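Local coordinates for protein immunomodulatory active chitinase (Trichuris suis, PDB 6G9C) that probably binds and hydrolyses chitin as a secreted family 18 glycosidase, and has immunomodulatory activity, at residues Y38-A43 against F66-K71. Sequence-based numbering, arbitrary orientation.
Sequences YFTNWA and FYAFAK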
loop_
_atom_site.group_PDB
_atom_site.type_symbol
_atom_site.label_atom_id
_atom_site.label_comp_id
_atom_site.label_asym_id
_atom_site.label_seq_id
_atom_site.Cartn_x
_atom_site.Cartn_y
_atom_site.Cartn_z
ATOM N N TYR A 38 13.590 0.109 -14.200
ATOM C CA TYR A 38 13.504 -1.332 -13.981
ATOM C C TYR A 38 14.242 -1.740 -12.705
ATOM O O TYR A 38 15.424 -1.421 -12.520
ATOM C CB TYR A 38 14.069 -2.106 -15.162
ATOM C CG TYR A 38 13.082 -2.236 -16.306
ATOM C CD1 TYR A 38 12.891 -1.188 -17.197
ATOM C CD2 TYR A 38 12.311 -3.384 -16.461
ATOM C CE1 TYR A 38 11.961 -1.297 -18.243
ATOM C CE2 TYR A 38 11.391 -3.504 -17.513
ATOM C CZ TYR A 38 11.218 -2.444 -18.387
ATOM O OH TYR A 38 10.308 -2.509 -19.436
ATOM N N PHE A 39 13.518 -2.428 -11.825
ATOM C CA PHE A 39 14.073 -3.202 -10.722
ATOM C C PHE A 39 14.315 -4.629 -11.204
ATOM O O PHE A 39 13.517 -5.163 -11.985
ATOM C CB PHE A 39 13.078 -3.182 -9.552
ATOM C CG PHE A 39 13.480 -4.036 -8.381
ATOM C CD1 PHE A 39 13.139 -5.381 -8.328
ATOM C CD2 PHE A 39 14.187 -3.480 -7.325
ATOM C CE1 PHE A 39 13.508 -6.160 -7.249
ATOM C CE2 PHE A 39 14.562 -4.256 -6.241
ATOM C CZ PHE A 39 14.230 -5.588 -6.202
ATOM N N THR A 40 15.407 -5.258 -10.745
ATOM C CA THR A 40 15.714 -6.633 -11.135
ATOM C C THR A 40 15.847 -7.521 -9.902
ATOM O O THR A 40 16.569 -7.180 -8.955
ATOM C CB THR A 40 16.991 -6.742 -11.996
ATOM O OG1 THR A 40 18.148 -6.407 -11.214
ATOM C CG2 THR A 40 16.909 -5.823 -13.221
ATOM N N ASN A 41 15.180 -8.682 -9.928
ATOM C CA ASN A 41 15.129 -9.523 -8.735
ATOM C C ASN A 41 16.352 -10.444 -8.589
ATOM O O ASN A 41 16.360 -11.305 -7.694
ATOM C CB ASN A 41 13.808 -10.330 -8.691
ATOM C CG ASN A 41 13.610 -11.237 -9.888
ATOM O OD1 ASN A 41 14.486 -11.365 -10.734
ATOM N ND2 ASN A 41 12.439 -11.892 -9.958
ATOM N N TRP A 42 17.402 -10.265 -9.402
ATOM C CA TRP A 42 18.667 -10.947 -9.161
ATOM C C TRP A 42 19.765 -10.013 -8.649
ATOM O O TRP A 42 20.856 -10.491 -8.307
ATOM C CB TRP A 42 19.151 -11.667 -10.430
ATOM C CG TRP A 42 19.387 -10.766 -11.609
ATOM C CD1 TRP A 42 20.581 -10.206 -11.991
ATOM C CD2 TRP A 42 18.417 -10.353 -12.589
ATOM N NE1 TRP A 42 20.402 -9.453 -13.138
ATOM C CE2 TRP A 42 19.083 -9.520 -13.516
ATOM C CE3 TRP A 42 17.045 -10.593 -12.760
ATOM C CZ2 TRP A 42 18.421 -8.929 -14.607
ATOM C CZ3 TRP A 42 16.388 -10.010 -13.846
ATOM C CH2 TRP A 42 17.075 -9.192 -14.753
ATOM N N ALA A 43 19.509 -8.700 -8.575
ATOM C CA ALA A 43 20.510 -7.775 -8.036
ATOM C C ALA A 43 20.748 -7.988 -6.546
ATOM O O ALA A 43 21.791 -7.556 -6.024
ATOM C CB ALA A 43 20.086 -6.331 -8.317
ATOM N N PHE A 66 9.295 -0.948 -12.962
ATOM C CA PHE A 66 8.986 -2.191 -13.668
ATOM C C PHE A 66 9.756 -3.314 -12.987
ATOM O O PHE A 66 10.983 -3.239 -12.851
ATOM C CB PHE A 66 9.355 -2.096 -15.150
ATOM C CG PHE A 66 8.638 -0.997 -15.871
ATOM C CD1 PHE A 66 9.146 0.294 -15.875
ATOM C CD2 PHE A 66 7.437 -1.245 -16.522
ATOM C CE1 PHE A 66 8.477 1.320 -16.510
ATOM C CE2 PHE A 66 6.762 -0.223 -17.171
ATOM C CZ PHE A 66 7.280 1.063 -17.153
ATOM N N TYR A 67 9.034 -4.340 -12.537
ATOM C CA TYR A 67 9.638 -5.425 -11.768
ATOM C C TYR A 67 10.038 -6.557 -12.713
ATOM O O TYR A 67 9.175 -7.287 -13.220
ATOM C CB TYR A 67 8.673 -5.908 -10.692
ATOM C CG TYR A 67 9.330 -6.784 -9.659
ATOM C CD1 TYR A 67 9.680 -8.099 -9.959
ATOM C CD2 TYR A 67 9.635 -6.295 -8.382
ATOM C CE1 TYR A 67 10.290 -8.910 -9.025
ATOM C CE2 TYR A 67 10.249 -7.107 -7.439
ATOM C CZ TYR A 67 10.577 -8.409 -7.771
ATOM O OH TYR A 67 11.181 -9.225 -6.849
ATOM N N ALA A 68 11.346 -6.713 -12.941
ATOM C CA ALA A 68 11.874 -7.781 -13.791
ATOM C C ALA A 68 12.442 -8.905 -12.928
ATOM O O ALA A 68 13.328 -8.655 -12.102
ATOM C CB ALA A 68 12.951 -7.232 -14.729
ATOM N N PHE A 69 11.960 -10.148 -13.108
ATOM C CA PHE A 69 10.849 -10.581 -13.979
ATOM C C PHE A 69 9.981 -11.591 -13.237
ATOM O O PHE A 69 10.454 -12.281 -12.329
ATOM C CB PHE A 69 11.340 -11.287 -15.246
ATOM C CG PHE A 69 12.073 -10.407 -16.213
ATOM C CD1 PHE A 69 11.386 -9.503 -17.005
ATOM C CD2 PHE A 69 13.453 -10.530 -16.364
ATOM C CE1 PHE A 69 12.069 -8.702 -17.919
ATOM C CE2 PHE A 69 14.149 -9.735 -17.271
ATOM C CZ PHE A 69 13.449 -8.814 -18.047
ATOM N N ALA A 70 8.728 -11.745 -13.665
ATOM C CA ALA A 70 7.968 -12.924 -13.293
ATOM C C ALA A 70 8.361 -14.090 -14.201
ATOM O O ALA A 70 9.171 -13.951 -15.122
ATOM C CB ALA A 70 6.464 -12.650 -13.372
ATOM N N LYS A 71 7.756 -15.250 -13.950
ATOM C CA LYS A 71 8.051 -16.486 -14.663
ATOM C C LYS A 71 6.816 -16.931 -15.434
ATOM O O LYS A 71 5.720 -16.988 -14.864
ATOM C CB LYS A 71 8.489 -17.574 -13.673
ATOM C CG LYS A 71 8.440 -18.989 -14.190
ATOM C CD LYS A 71 9.659 -19.321 -15.016
ATOM C CE LYS A 71 9.930 -20.813 -14.999
ATOM N NZ LYS A 71 11.122 -21.157 -15.822
#
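Phe39 N gives its hydrogen to Phe66 O, Phe39 O accepts from Ala68 N at 2.8 Å, and Asn41 N donates to Ala68 O, a parallel pairing that joins the first two strands of the family 18 TIM barrel. On the inner side, Phe66 CB sits over one face of the Tyr38 ring, 3.6 Å from its centroid, and the two rings form an offset stack with planes 22° apart. Tyr38 CD2 also comes near Ala68 CB. The phenol OH of Tyr38 is held by Asn216 and by Asp149, the middle aspartate of the DxxDxDxE motif, in the barrel interior, below the C-terminal mouth where family 18 enzymes have their substrate cleft. On the outer side, Phe39 and Tyr67 lie alongside each other: with CG of each anti to its own backbone N, the two rings run out the same way, their planes 32° apart. Phe39 CE1 comes within 3.4 Å of Tyr67 CE2. Asn41 CB touches Tyr67 OH, whose hydrogen-bond partner is Asp85.

Past Ala68 the contact slackens. A cis peptide precedes Phe69, whose buried N has no partner, and Asn41 ND2 makes a weak, bent bond to Phe69 O (3.1 Å) and a second weak one to Asp85. Trp42, carried by the type I turn from Thr40 to Ala43, brings CH2 to 3.9 Å from Phe69 CE2; both residues are partly exposed. Trp368 of strand 364-368, on the other side of strand 34-40, touches Tyr38, Thr40, Trp42, Ala68 and Phe69; strand 104-110 continues the barrel beyond strand 64-72, and helix 85-94 covers Tyr67 through Leu89, Tyr90 and Val93.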